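Local coordinates for protein serine protease inhibitor (Thermoanaerobacter tengcongensis, PDB 2PEE) that probably inhibits serine proteases as a member of the serpin family, its N terminus serving to trap the metastable native state, at residues A3-D8 with K132-K137; D8-N13 with F123-A128; I110-N115 with D171-I176. The protein carries 1 engineered substitution. All coordinates share one frame; numbering follows the deposited sequence.

Contact 1: residues A3-D8 with K132-K137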
ATOM      1  N   ALA A   3      13.626  22.623   2.311  1.00 61.56           N
ATOM      2  CA  ALA A   3      12.534  22.667   3.266  1.00 59.78           C
ATOM      3  C   ALA A   3      13.097  22.340   4.642  1.00 59.59           C
ATOM      4  O   ALA A   3      14.192  21.775   4.753  1.00 60.15           O
ATOM      5  CB  ALA A   3      11.473  21.676   2.872  1.00 59.07           C
ATOM      6  N   ALA A   4      12.356  22.695   5.688  1.00 58.72           N
ATOM      7  CA  ALA A   4      12.813  22.450   7.053  1.00 58.71           C
ATOM      8  C   ALA A   4      12.002  21.345   7.709  1.00 59.04           C
ATOM      9  O   ALA A   4      10.771  21.423   7.759  1.00 58.31           O
ATOM     10  CB  ALA A   4      12.748  23.730   7.880  1.00 57.72           C
ATOM     11  N   ASN A   5      12.697  20.316   8.203  1.00 60.14           N
ATOM     12  CA  ASN A   5      12.058  19.228   8.966  1.00 60.19           C
ATOM     13  C   ASN A   5      11.733  19.715  10.363  1.00 59.12           C
ATOM     14  O   ASN A   5      12.631  19.953  11.166  1.00 60.52           O
ATOM     15  CB  ASN A   5      12.959  17.983   9.040  1.00 60.00           C
ATOM     16  CG  ASN A   5      12.186  16.715   9.383  1.00 61.86           C
ATOM     17  OD1 ASN A   5      11.093  16.766   9.951  1.00 60.38           O
ATOM     18  ND2 ASN A   5      12.757  15.562   9.030  1.00 61.86           N
ATOM     19  N   LEU A   6      10.444  19.872  10.639  1.00 58.32           N
ATOM     20  CA  LEU A   6       9.986  20.398  11.915  1.00 58.22           C
ATOM     21  C   LEU A   6      10.322  19.445  13.049  1.00 58.80           C
ATOM     22  O   LEU A   6      10.393  19.855  14.214  1.00 59.96           O
ATOM     23  CB  LEU A   6       8.478  20.649  11.895  1.00 58.59           C
ATOM     24  CG  LEU A   6       7.888  21.741  11.006  1.00 56.68           C
ATOM     25  CD1 LEU A   6       6.384  21.655  11.076  1.00 59.96           C
ATOM     26  CD2 LEU A   6       8.344  23.104  11.425  1.00 51.14           C
ATOM     27  N   MET A   7      10.555  18.184  12.694  1.00 58.35           N
ATOM     28  CA  MET A   7      10.772  17.129  13.674  1.00 58.81           C
ATOM     29  C   MET A   7      12.178  17.133  14.263  1.00 60.32           C
ATOM     30  O   MET A   7      12.397  16.590  15.343  1.00 62.42           O
ATOM     31  CB  MET A   7      10.417  15.757  13.088  1.00 59.09           C
ATOM     32  CG  MET A   7       8.958  15.601  12.633  1.00 56.23           C
ATOM     33  SD  MET A   7       7.807  15.994  13.975  1.00 58.26           S
ATOM     34  CE  MET A   7       8.024  14.584  15.038  1.00 57.43           C
ATOM     35  N   ASP A   8      13.123  17.779  13.589  1.00 61.04           N
ATOM     36  CA  ASP A   8      14.496  17.856  14.088  1.00 61.93           C
ATOM     37  C   ASP A   8      14.545  18.331  15.541  1.00 63.09           C
ATOM     38  O   ASP A   8      15.400  17.908  16.318  1.00 62.49           O
ATOM     39  CB  ASP A   8      15.320  18.792  13.208  1.00 61.51           C
ATOM     40  CG  ASP A   8      15.474  18.281  11.793  1.00 62.33           C
ATOM     41  OD1 ASP A   8      15.404  17.053  11.559  1.00 65.29           O
ATOM     42  OD2 ASP A   8      15.681  19.119  10.903  1.00 65.55           O
ATOM     43  N   LYS A 132       6.899   8.674  13.912  1.00 59.48           N
ATOM     44  CA  LYS A 132       8.253   8.921  13.440  1.00 62.09           C
ATOM     45  C   LYS A 132       8.342   9.342  11.952  1.00 64.44           C
ATOM     46  O   LYS A 132       9.335   9.076  11.263  1.00 66.18           O
ATOM     47  CB  LYS A 132       9.165   7.740  13.791  1.00 62.23           C
ATOM     48  CG  LYS A 132       9.638   7.732  15.267  1.00 67.90           C
ATOM     49  CD  LYS A 132       8.848   6.751  16.141  1.00 72.86           C
ATOM     50  CE  LYS A 132       9.673   6.248  17.327  1.00 73.29           C
ATOM     51  NZ  LYS A 132       9.598   7.123  18.523  1.00 69.34           N
ATOM     52  N   ALA A 133       7.296  10.017  11.476  1.00 64.40           N
ATOM     53  CA  ALA A 133       7.223  10.535  10.110  1.00 62.37           C
ATOM     54  C   ALA A 133       7.843  11.924  10.031  1.00 61.45           C
ATOM     55  O   ALA A 133       7.836  12.664  11.005  1.00 62.30           O
ATOM     56  CB  ALA A 133       5.785  10.601   9.674  1.00 61.68           C
ATOM     57  N   ASP A 134       8.357  12.284   8.863  1.00 60.43           N
ATOM     58  CA  ASP A 134       8.873  13.624   8.642  1.00 58.68           C
ATOM     59  C   ASP A 134       7.728  14.592   8.374  1.00 58.98           C
ATOM     60  O   ASP A 134       6.753  14.231   7.714  1.00 60.19           O
ATOM     61  CB  ASP A 134       9.841  13.624   7.479  1.00 58.42           C
ATOM     62  CG  ASP A 134      11.085  12.826   7.761  1.00 61.03           C
ATOM     63  OD1 ASP A 134      11.547  12.822   8.915  1.00 67.51           O
ATOM     64  OD2 ASP A 134      11.613  12.202   6.826  1.00 66.44           O
ATOM     65  N   ILE A 135       7.847  15.802   8.919  1.00 57.09           N
ATOM     66  CA  ILE A 135       6.851  16.851   8.798  1.00 55.35           C
ATOM     67  C   ILE A 135       7.660  18.090   8.436  1.00 56.18           C
ATOM     68  O   ILE A 135       8.570  18.482   9.179  1.00 55.47           O
ATOM     69  CB  ILE A 135       6.090  17.089  10.153  1.00 56.48           C
ATOM     70  CG1 ILE A 135       5.516  15.789  10.753  1.00 58.47           C
ATOM     71  CG2 ILE A 135       5.020  18.183  10.032  1.00 55.00           C
ATOM     72  CD1 ILE A 135       4.400  15.112   9.950  1.00 54.56           C
ATOM     73  N   PHE A 136       7.346  18.693   7.290  1.00 55.92           N
ATOM     74  CA  PHE A 136       8.093  19.845   6.782  1.00 55.20           C
ATOM     75  C   PHE A 136       7.256  21.101   6.646  1.00 56.80           C
ATOM     76  O   PHE A 136       6.070  21.062   6.313  1.00 57.12           O
ATOM     77  CB  PHE A 136       8.697  19.568   5.409  1.00 53.62           C
ATOM     78  CG  PHE A 136       9.553  18.345   5.343  1.00 55.73           C
ATOM     79  CD1 PHE A 136       8.993  17.103   5.014  1.00 55.35           C
ATOM     80  CD2 PHE A 136      10.919  18.427   5.566  1.00 52.37           C
ATOM     81  CE1 PHE A 136       9.782  15.948   4.934  1.00 51.28           C
ATOM     82  CE2 PHE A 136      11.714  17.280   5.496  1.00 54.55           C
ATOM     83  CZ  PHE A 136      11.141  16.038   5.167  1.00 53.19           C
ATOM     84  N   LYS A 137       7.894  22.234   6.901  1.00 58.03           N
ATOM     85  CA  LYS A 137       7.363  23.483   6.425  1.00 57.36           C
ATOM     86  C   LYS A 137       8.261  23.873   5.252  1.00 57.16           C
ATOM     87  O   LYS A 137       9.470  23.601   5.285  1.00 56.19           O
ATOM     88  CB  LYS A 137       7.267  24.533   7.547  1.00 56.83           C
ATOM     89  CG  LYS A 137       8.566  24.985   8.163  1.00 57.40           C
ATOM     90  CD  LYS A 137       8.357  26.290   8.919  1.00 59.31           C
ATOM     91  CE  LYS A 137       9.617  26.715   9.650  1.00 60.19           C
ATOM     92  NZ  LYS A 137       9.775  28.180   9.547  1.00 69.73           N
TER
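Asn5 reaches across to Asp134: Asn5 ND2 gives a hydrogen bond to Asp134 OD1 at 3.0 Å. Asp134 OD1 lies close to the plane of the Asn5 amide, but the amide nitrogen meets the carboxylate from above its plane, the two planes being 88° apart. The other oxygen, Asp134 OD2, accepts from Trp151 NE1, so the carboxylate is held from two residues and its rotation is probably fixed. The amide oxygen is used within its own segment: Asn5 OD1 takes the backbone N of Met7 at 3.1 Å, an Asx turn. With CG anti to the backbone N (chi1 -160°), the side chain heads toward Asp134, its nitrogen on the carboxylate and its oxygen on Met7 N. Backbone pairing flanks it. Ala4 and Lys137 form an antiparallel hydrogen-bonded pair, Ala4 N to Lys137 O and Lys137 N to Ala4 O both measuring 3.1 Å; Asn5 faces Phe136 as the non-hydrogen-bonded pair; and Leu6 N closes on Ile135 O at 2.8 Å just before the chain turns off. Packing divides by face. Beside the amide, Phe136 brings CE2 to 3.8 Å from Asn5 CB, the ring lying oblique to the backbone of Ala4 and Asn5; the same ring stacks on Trp111 and meets Trp151 edge-to-face. Toward the other side, Leu6 splits its branches, CD1 on Ile135 CG2 at 3.9 Å and CD2 on the aliphatic part of Lys137. Met7, bent at chi2 and chi3, lays CG against Ile135 CG1 at 3.9 Å and continues onto Leu124, Ile127 and Ala128 of helix 121-130. Residues 4-5 thus add a short antiparallel edge strand to strand 134-138, outside the first strand of the serpin sheet A, consistent with an N terminus that traps the native state.

Contact 2: residues D8-N13 with F123-A128. With SO4 (sulfate ion), chain C.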
ATOM      1  N   ASP A   8      13.123  17.779  13.589  1.00 61.04           N
ATOM      2  CA  ASP A   8      14.496  17.856  14.088  1.00 61.93           C
ATOM      3  C   ASP A   8      14.545  18.331  15.541  1.00 63.09           C
ATOM      4  O   ASP A   8      15.400  17.908  16.318  1.00 62.49           O
ATOM      5  CB  ASP A   8      15.320  18.792  13.208  1.00 61.51           C
ATOM      6  CG  ASP A   8      15.474  18.281  11.793  1.00 62.33           C
ATOM      7  OD1 ASP A   8      15.404  17.053  11.559  1.00 65.29           O
ATOM      8  OD2 ASP A   8      15.681  19.119  10.903  1.00 65.55           O
ATOM      9  N   ARG A   9      13.600  19.200  15.887  1.00 65.14           N
ATOM     10  CA  ARG A   9      13.541  19.883  17.183  1.00 65.69           C
ATOM     11  C   ARG A   9      12.992  18.952  18.279  1.00 63.78           C
ATOM     12  O   ARG A   9      13.310  19.114  19.461  1.00 63.62           O
ATOM     13  CB  ARG A   9      12.614  21.103  17.039  1.00 66.75           C
ATOM     14  CG  ARG A   9      12.814  22.214  18.039  1.00 71.93           C
ATOM     15  CD  ARG A   9      13.586  23.396  17.416  1.00 81.19           C
ATOM     16  N   ILE A  10      12.185  17.981  17.860  1.00 59.46           N
ATOM     17  CA  ILE A  10      11.303  17.238  18.744  1.00 58.43           C
ATOM     18  C   ILE A  10      11.930  15.919  19.228  1.00 59.64           C
ATOM     19  O   ILE A  10      12.483  15.163  18.428  1.00 60.83           O
ATOM     20  CB  ILE A  10       9.945  16.976  17.998  1.00 58.88           C
ATOM     21  CG1 ILE A  10       9.280  18.306  17.595  1.00 56.99           C
ATOM     22  CG2 ILE A  10       8.984  16.084  18.790  1.00 49.81           C
ATOM     23  CD1 ILE A  10       8.758  19.136  18.768  1.00 61.52           C
ATOM     24  N   LYS A  11      11.842  15.632  20.526  1.00 58.57           N
ATOM     25  CA  LYS A  11      12.281  14.316  21.013  1.00 59.13           C
ATOM     26  C   LYS A  11      11.137  13.390  21.447  1.00 58.12           C
ATOM     27  O   LYS A  11      10.307  13.738  22.291  1.00 59.62           O
ATOM     28  CB  LYS A  11      13.335  14.441  22.113  1.00 58.93           C
ATOM     29  CG  LYS A  11      14.729  14.768  21.574  1.00 64.03           C
ATOM     30  CD  LYS A  11      15.791  14.625  22.654  1.00 70.55           C
ATOM     31  CE  LYS A  11      17.030  15.456  22.334  1.00 72.04           C
ATOM     32  NZ  LYS A  11      17.974  15.467  23.494  1.00 71.32           N
ATOM     33  N   ALA A  12      11.101  12.206  20.847  1.00 55.41           N
ATOM     34  CA  ALA A  12      10.149  11.164  21.217  1.00 51.79           C
ATOM     35  C   ALA A  12      10.165  10.825  22.724  1.00 49.90           C
ATOM     36  O   ALA A  12      11.233  10.714  23.328  1.00 50.36           O
ATOM     37  CB  ALA A  12      10.433   9.934  20.401  1.00 49.88           C
ATOM     38  N   ASN A  13       8.987  10.699  23.329  1.00 48.59           N
ATOM     39  CA  ASN A  13       8.870  10.078  24.657  1.00 48.11           C
ATOM     40  C   ASN A  13       8.621   8.589  24.512  1.00 46.66           C
ATOM     41  O   ASN A  13       8.044   8.135  23.501  1.00 43.34           O
ATOM     42  CB  ASN A  13       7.670  10.599  25.462  1.00 50.65           C
ATOM     43  CG  ASN A  13       7.509  12.115  25.415  1.00 51.09           C
ATOM     44  OD1 ASN A  13       8.456  12.863  25.687  1.00 50.50           O
ATOM     45  ND2 ASN A  13       6.280  12.573  25.099  1.00 40.71           N
ATOM     46  N   PHE A 123       0.742  18.364  18.550  1.00 64.47           N
ATOM     47  CA  PHE A 123       0.646  17.534  17.346  1.00 63.26           C
ATOM     48  C   PHE A 123       1.985  16.906  16.993  1.00 62.80           C
ATOM     49  O   PHE A 123       2.084  15.684  16.849  1.00 64.97           O
ATOM     50  CB  PHE A 123       0.102  18.333  16.169  1.00 62.38           C
ATOM     51  CG  PHE A 123       0.036  17.555  14.863  1.00 64.44           C
ATOM     52  CD1 PHE A 123      -0.920  16.555  14.670  1.00 63.22           C
ATOM     53  CD2 PHE A 123       0.900  17.860  13.809  1.00 61.59           C
ATOM     54  CE1 PHE A 123      -0.993  15.859  13.476  1.00 60.21           C
ATOM     55  CE2 PHE A 123       0.830  17.168  12.613  1.00 61.77           C
ATOM     56  CZ  PHE A 123      -0.119  16.162  12.447  1.00 61.13           C
ATOM     57  N   LEU A 124       3.016  17.735  16.882  1.00 61.45           N
ATOM     58  CA  LEU A 124       4.338  17.259  16.516  1.00 60.96           C
ATOM     59  C   LEU A 124       4.827  16.181  17.486  1.00 61.20           C
ATOM     60  O   LEU A 124       5.409  15.183  17.061  1.00 62.86           O
ATOM     61  CB  LEU A 124       5.328  18.416  16.417  1.00 61.35           C
ATOM     62  CG  LEU A 124       5.061  19.442  15.302  1.00 63.58           C
ATOM     63  CD1 LEU A 124       6.152  20.520  15.242  1.00 58.32           C
ATOM     64  CD2 LEU A 124       4.889  18.779  13.945  1.00 59.21           C
ATOM     65  N   GLN A 125       4.547  16.359  18.777  1.00 59.56           N
ATOM     66  CA  GLN A 125       4.933  15.384  19.790  1.00 58.38           C
ATOM     67  C   GLN A 125       4.270  14.031  19.523  1.00 58.91           C
ATOM     68  O   GLN A 125       4.927  12.992  19.626  1.00 58.40           O
ATOM     69  CB  GLN A 125       4.588  15.885  21.195  1.00 57.13           C
ATOM     70  CG  GLN A 125       5.262  15.118  22.312  1.00 56.10           C
ATOM     71  CD  GLN A 125       6.778  15.134  22.225  1.00 57.19           C
ATOM     72  OE1 GLN A 125       7.396  16.179  22.316  1.00 61.52           O
ATOM     73  NE2 GLN A 125       7.380  13.963  22.070  1.00 63.59           N
ATOM     74  N   ILE A 126       2.982  14.051  19.172  1.00 58.18           N
ATOM     75  CA  ILE A 126       2.276  12.835  18.871  1.00 58.74           C
ATOM     76  C   ILE A 126       2.976  12.103  17.728  1.00 61.36           C
ATOM     77  O   ILE A 126       3.183  10.880  17.831  1.00 62.10           O
ATOM     78  CB  ILE A 126       0.788  13.069  18.583  1.00 59.41           C
ATOM     79  CG1 ILE A 126       0.076  13.481  19.866  1.00 56.95           C
ATOM     80  CG2 ILE A 126       0.118  11.793  18.020  1.00 57.29           C
ATOM     81  CD1 ILE A 126      -1.327  14.027  19.676  1.00 52.54           C
ATOM     82  N   ILE A 127       3.365  12.839  16.677  1.00 60.64           N
ATOM     83  CA  ILE A 127       4.105  12.265  15.538  1.00 60.52           C
ATOM     84  C   ILE A 127       5.432  11.598  15.956  1.00 62.78           C
ATOM     85  O   ILE A 127       5.764  10.484  15.495  1.00 62.68           O
ATOM     86  CB  ILE A 127       4.399  13.315  14.445  1.00 60.67           C
ATOM     87  CG1 ILE A 127       3.111  14.032  13.962  1.00 62.69           C
ATOM     88  CG2 ILE A 127       5.185  12.692  13.301  1.00 56.81           C
ATOM     89  CD1 ILE A 127       1.952  13.101  13.510  1.00 64.26           C
ATOM     90  N   ALA A 128       6.183  12.270  16.833  1.00 61.36           N
ATOM     91  CA  ALA A 128       7.437  11.730  17.336  1.00 60.12           C
ATOM     92  C   ALA A 128       7.221  10.453  18.140  1.00 61.71           C
ATOM     93  O   ALA A 128       7.987   9.494  18.015  1.00 63.61           O
ATOM     94  CB  ALA A 128       8.117  12.741  18.180  1.00 60.20           C
TER
HETATM   95  S   SO4 C 423      14.346  10.828  18.847  1.00 98.85           S
HETATM   96  O1  SO4 C 423      14.073   9.432  18.472  1.00101.27           O
HETATM   97  O2  SO4 C 423      14.942  10.883  20.181  1.00 97.99           O
HETATM   98  O3  SO4 C 423      13.113  11.613  18.890  1.00 96.14           O
HETATM   99  O4  SO4 C 423      15.258  11.381  17.848  1.00 97.57           O
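Asn13 sets its amide above the plane of the Gln125 amide, displaced past the nitrogen end; the two planes are only 19° apart although the side chains cross at about a right angle. Asn13 ND2 stays 3.5 Å from Gln125 NE2, a packing distance between two donors. Gln125 NE2 instead points, with the acceptor close to the amide plane, at Lys11 O, 2.9 Å away and nearly straight (169° at the hydrogen), approaching from above the plane of that carbonyl. The same NE2 also donates to Asp129 OD1, which takes the backbone N of Asn13 as well. A bend at chi2 (58°) turns the end of the Gln125 chain outward from the helix, toward the passing loop. Nearer Leu124 and Ala128 the contact turns apolar. Ile10 CG2 sits 3.5 Å from Ala128 CB and 3.9 Å from Gln125 OE1, while Ile10 CG1 rests on Leu124 CB at 4.1 Å. Ala12 CB also leans over the helix, 4.3 Å from Ala128 CB. Ala12 N donates to O3 of a sulfate ion at 2.9 Å, probably a guest from the crystallisation liquor. The loop is therefore held to helix 121-130 by two side-chain-to-backbone hydrogen bonds, Gln125 to Lys11 O and Asn13 N to Asp129, and by small apolar contacts, with no salt bridge between the two segments.

Contact 3: residues I110-N115 with D171-I176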
ATOM      1  N   ILE A 110       3.979  14.844   5.971  1.00 46.80           N
ATOM      2  CA  ILE A 110       3.129  15.990   5.710  1.00 47.63           C
ATOM      3  C   ILE A 110       4.032  17.185   5.395  1.00 49.31           C
ATOM      4  O   ILE A 110       5.082  17.355   6.006  1.00 47.97           O
ATOM      5  CB  ILE A 110       2.220  16.312   6.911  1.00 46.58           C
ATOM      6  CG1 ILE A 110       1.471  15.059   7.358  1.00 47.03           C
ATOM      7  CG2 ILE A 110       1.206  17.397   6.554  1.00 47.92           C
ATOM      8  CD1 ILE A 110       0.660  15.237   8.638  1.00 48.58           C
ATOM      9  N   TRP A 111       3.623  17.997   4.421  1.00 53.13           N
ATOM     10  CA  TRP A 111       4.359  19.195   4.011  1.00 52.71           C
ATOM     11  C   TRP A 111       3.412  20.381   4.079  1.00 54.43           C
ATOM     12  O   TRP A 111       2.309  20.336   3.513  1.00 54.97           O
ATOM     13  CB  TRP A 111       4.886  19.030   2.582  1.00 51.48           C
ATOM     14  CG  TRP A 111       5.963  17.964   2.412  1.00 50.81           C
ATOM     15  CD1 TRP A 111       5.827  16.608   2.588  1.00 51.02           C
ATOM     16  CD2 TRP A 111       7.321  18.175   2.008  1.00 48.41           C
ATOM     17  NE1 TRP A 111       7.021  15.973   2.335  1.00 48.73           N
ATOM     18  CE2 TRP A 111       7.951  16.912   1.973  1.00 50.05           C
ATOM     19  CE3 TRP A 111       8.071  19.309   1.682  1.00 45.96           C
ATOM     20  CZ2 TRP A 111       9.293  16.759   1.626  1.00 49.87           C
ATOM     21  CZ3 TRP A 111       9.401  19.151   1.339  1.00 46.66           C
ATOM     22  CH2 TRP A 111      10.000  17.889   1.318  1.00 46.98           C
ATOM     23  N   PHE A 112       3.837  21.429   4.786  1.00 56.02           N
ATOM     24  CA  PHE A 112       3.051  22.656   4.967  1.00 55.59           C
ATOM     25  C   PHE A 112       3.738  23.832   4.310  1.00 57.33           C
ATOM     26  O   PHE A 112       4.973  23.895   4.279  1.00 57.70           O
ATOM     27  CB  PHE A 112       2.915  23.003   6.447  1.00 55.68           C
ATOM     28  CG  PHE A 112       2.132  22.012   7.239  1.00 57.35           C
ATOM     29  CD1 PHE A 112       2.785  21.144   8.124  1.00 55.65           C
ATOM     30  CD2 PHE A 112       0.743  21.948   7.120  1.00 55.30           C
ATOM     31  CE1 PHE A 112       2.071  20.217   8.885  1.00 54.07           C
ATOM     32  CE2 PHE A 112       0.015  21.021   7.870  1.00 64.07           C
ATOM     33  CZ  PHE A 112       0.684  20.146   8.759  1.00 58.94           C
ATOM     34  N   LYS A 113       2.943  24.780   3.819  1.00 59.01           N
ATOM     35  CA  LYS A 113       3.476  26.004   3.243  1.00 60.95           C
ATOM     36  C   LYS A 113       3.928  26.988   4.350  1.00 62.05           C
ATOM     37  O   LYS A 113       3.167  27.276   5.272  1.00 61.60           O
ATOM     38  CB  LYS A 113       2.433  26.620   2.310  1.00 61.37           C
ATOM     39  CG  LYS A 113       2.946  27.744   1.430  1.00 62.68           C
ATOM     40  CD  LYS A 113       1.834  28.293   0.557  1.00 60.49           C
ATOM     41  CE  LYS A 113       2.375  29.181  -0.547  1.00 54.92           C
ATOM     42  NZ  LYS A 113       1.390  29.256  -1.648  1.00 54.32           N
ATOM     43  N   GLU A 114       5.175  27.463   4.237  1.00 63.37           N
ATOM     44  CA  GLU A 114       5.846  28.393   5.175  1.00 64.96           C
ATOM     45  C   GLU A 114       5.088  29.663   5.560  1.00 65.30           C
ATOM     46  O   GLU A 114       4.846  29.900   6.742  1.00 65.15           O
ATOM     47  CB  GLU A 114       7.200  28.830   4.606  1.00 64.79           C
ATOM     48  CG  GLU A 114       8.370  28.013   5.076  1.00 67.32           C
ATOM     49  CD  GLU A 114       9.671  28.369   4.369  1.00 66.33           C
ATOM     50  OE1 GLU A 114       9.668  29.253   3.484  1.00 62.12           O
ATOM     51  OE2 GLU A 114      10.705  27.744   4.705  1.00 69.49           O
ATOM     52  N   ASN A 115       4.777  30.499   4.565  1.00 66.56           N
ATOM     53  CA  ASN A 115       3.960  31.702   4.757  1.00 67.14           C
ATOM     54  C   ASN A 115       2.678  31.340   5.503  1.00 68.39           C
ATOM     55  O   ASN A 115       2.030  30.344   5.170  1.00 70.54           O
ATOM     56  CB  ASN A 115       3.617  32.322   3.400  1.00 65.74           C
ATOM     57  N   ASP A 171      -2.367  25.994  -2.606  1.00 62.40           N
ATOM     58  CA  ASP A 171      -2.043  24.759  -1.860  1.00 62.32           C
ATOM     59  C   ASP A 171      -1.327  25.141  -0.579  1.00 62.68           C
ATOM     60  O   ASP A 171      -0.462  26.031  -0.579  1.00 61.99           O
ATOM     61  CB  ASP A 171      -1.149  23.791  -2.641  1.00 61.03           C
ATOM     62  CG  ASP A 171      -1.858  23.127  -3.802  1.00 61.61           C
ATOM     63  OD1 ASP A 171      -3.109  23.129  -3.870  1.00 61.63           O
ATOM     64  OD2 ASP A 171      -1.136  22.595  -4.664  1.00 61.83           O
ATOM     65  N   VAL A 172      -1.690  24.465   0.509  1.00 63.02           N
ATOM     66  CA  VAL A 172      -1.122  24.769   1.828  1.00 61.82           C
ATOM     67  C   VAL A 172      -0.623  23.507   2.563  1.00 62.87           C
ATOM     68  O   VAL A 172       0.140  23.608   3.527  1.00 64.60           O
ATOM     69  CB  VAL A 172      -2.098  25.629   2.731  1.00 60.09           C
ATOM     70  CG1 VAL A 172      -2.546  26.881   2.019  1.00 56.69           C
ATOM     71  CG2 VAL A 172      -3.322  24.846   3.171  1.00 57.97           C
ATOM     72  N   MET A 173      -1.036  22.328   2.094  1.00 61.04           N
ATOM     73  CA  MET A 173      -0.810  21.097   2.837  1.00 60.76           C
ATOM     74  C   MET A 173      -0.896  19.862   1.950  1.00 60.55           C
ATOM     75  O   MET A 173      -1.908  19.654   1.271  1.00 60.37           O
ATOM     76  CB  MET A 173      -1.843  21.002   3.959  1.00 61.04           C
ATOM     77  CG  MET A 173      -1.745  19.783   4.852  1.00 59.37           C
ATOM     78  SD  MET A 173      -3.062  19.863   6.090  1.00 62.06           S
ATOM     79  CE  MET A 173      -2.583  18.485   7.132  1.00 66.37           C
ATOM     80  N   TYR A 174       0.167  19.059   1.955  1.00 59.40           N
ATOM     81  CA  TYR A 174       0.184  17.776   1.258  1.00 58.88           C
ATOM     82  C   TYR A 174       0.470  16.663   2.228  1.00 57.69           C
ATOM     83  O   TYR A 174       1.289  16.824   3.151  1.00 57.52           O
ATOM     84  CB  TYR A 174       1.307  17.700   0.238  1.00 61.86           C
ATOM     85  CG  TYR A 174       1.184  18.580  -0.954  1.00 67.47           C
ATOM     86  CD1 TYR A 174       2.241  19.389  -1.333  1.00 72.52           C
ATOM     87  CD2 TYR A 174       0.029  18.595  -1.723  1.00 71.63           C
ATOM     88  CE1 TYR A 174       2.153  20.206  -2.436  1.00 71.38           C
ATOM     89  CE2 TYR A 174      -0.071  19.406  -2.826  1.00 74.20           C
ATOM     90  CZ  TYR A 174       0.999  20.211  -3.174  1.00 73.01           C
ATOM     91  OH  TYR A 174       0.923  21.032  -4.274  1.00 79.03           O
ATOM     92  N   LEU A 175      -0.180  15.525   2.000  1.00 54.68           N
ATOM     93  CA  LEU A 175       0.263  14.266   2.579  1.00 53.06           C
ATOM     94  C   LEU A 175       0.979  13.537   1.469  1.00 52.18           C
ATOM     95  O   LEU A 175       0.442  13.420   0.375  1.00 53.88           O
ATOM     96  CB  LEU A 175      -0.915  13.431   3.050  1.00 51.15           C
ATOM     97  CG  LEU A 175      -1.491  13.640   4.445  1.00 55.01           C
ATOM     98  CD1 LEU A 175      -1.941  15.092   4.714  1.00 52.29           C
ATOM     99  CD2 LEU A 175      -2.666  12.660   4.617  1.00 52.79           C
ATOM    100  N   ILE A 176       2.190  13.066   1.738  1.00 51.08           N
ATOM    101  CA  ILE A 176       2.954  12.310   0.757  1.00 51.11           C
ATOM    102  C   ILE A 176       3.150  10.868   1.233  1.00 53.58           C
ATOM    103  O   ILE A 176       3.620  10.632   2.347  1.00 56.28           O
ATOM    104  CB  ILE A 176       4.321  12.981   0.467  1.00 51.14           C
ATOM    105  CG1 ILE A 176       4.147  14.460   0.062  1.00 48.88           C
ATOM    106  CG2 ILE A 176       5.102  12.213  -0.594  1.00 47.33           C
ATOM    107  CD1 ILE A 176       3.328  14.688  -1.194  1.00 42.40           C
TER
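Trp111 and Tyr174 exchange both backbone hydrogen bonds of an antiparallel pair: Trp111 N to Tyr174 O and Tyr174 N to Trp111 O, each 2.9 Å. Lys113 N continues the pairing to Val172 O at 3.1 Å as strand 173-183 begins. Between these bonds the carbonyls also receive CA-H groups, Met173 CA lying 3.3 Å from Trp111 O. On their outer edges both strands are satisfied by neighbours: Ile110 and Phe112 bond to Phe136 of strand 134-138, and Met173 bonds to Ser323. These are the second and third strands of the serpin sheet A, whose next member is strand 324-333, parallel to 173-183; in inhibitory serpins it is between those two that the sheet opens to take up the reactive-centre loop. The side-chain polar groups have mostly local partners. Tyr174 OH makes a weak hydrogen bond to Asp171 OD2 at 2.6 Å, and that carboxylate is also met, weakly, by Asp168 N and Ser323 OG. The indole NE1 of Trp111 donates to Ser109 OG, while Trp111 CD1 beside it touches Ile176 CG1 at 3.7 Å on the face covered by helix 142-155. Across the sheet, Met173 is fully extended from a CG anti to its nitrogen (chi1 -179°), which lays it side by side with Phe112. Met173 CE reaches 3.7 Å from Phe112 CE2 and also packs on Ile110 CG2; Met173 SD stands 5.0 Å from the centre of the Phe112 ring, an oblique Met-aromatic contact. Helix 50-61 covers this face, Thr60 touching Ile110, Met173 and Leu175.

From the N terminus, residues 3-8 first join strand 134-138 in contact 1, closing a loop of more than 120 residues. Residues 8-13 follow directly, sharing Asp8, and meet helix 121-130, so contact 2 nests inside that loop; helix and strand are themselves consecutive in the chain. Contact 3 starts within both loops, at 110-115, and ends beyond them at 171-176, so it crosses each. Strand 102-113 lies between strands 134-138 and 173-183, which places contacts 1 and 3 in one sheet. Phe123 touches Ile110, linking the helix of contact 2 to strand 102-113.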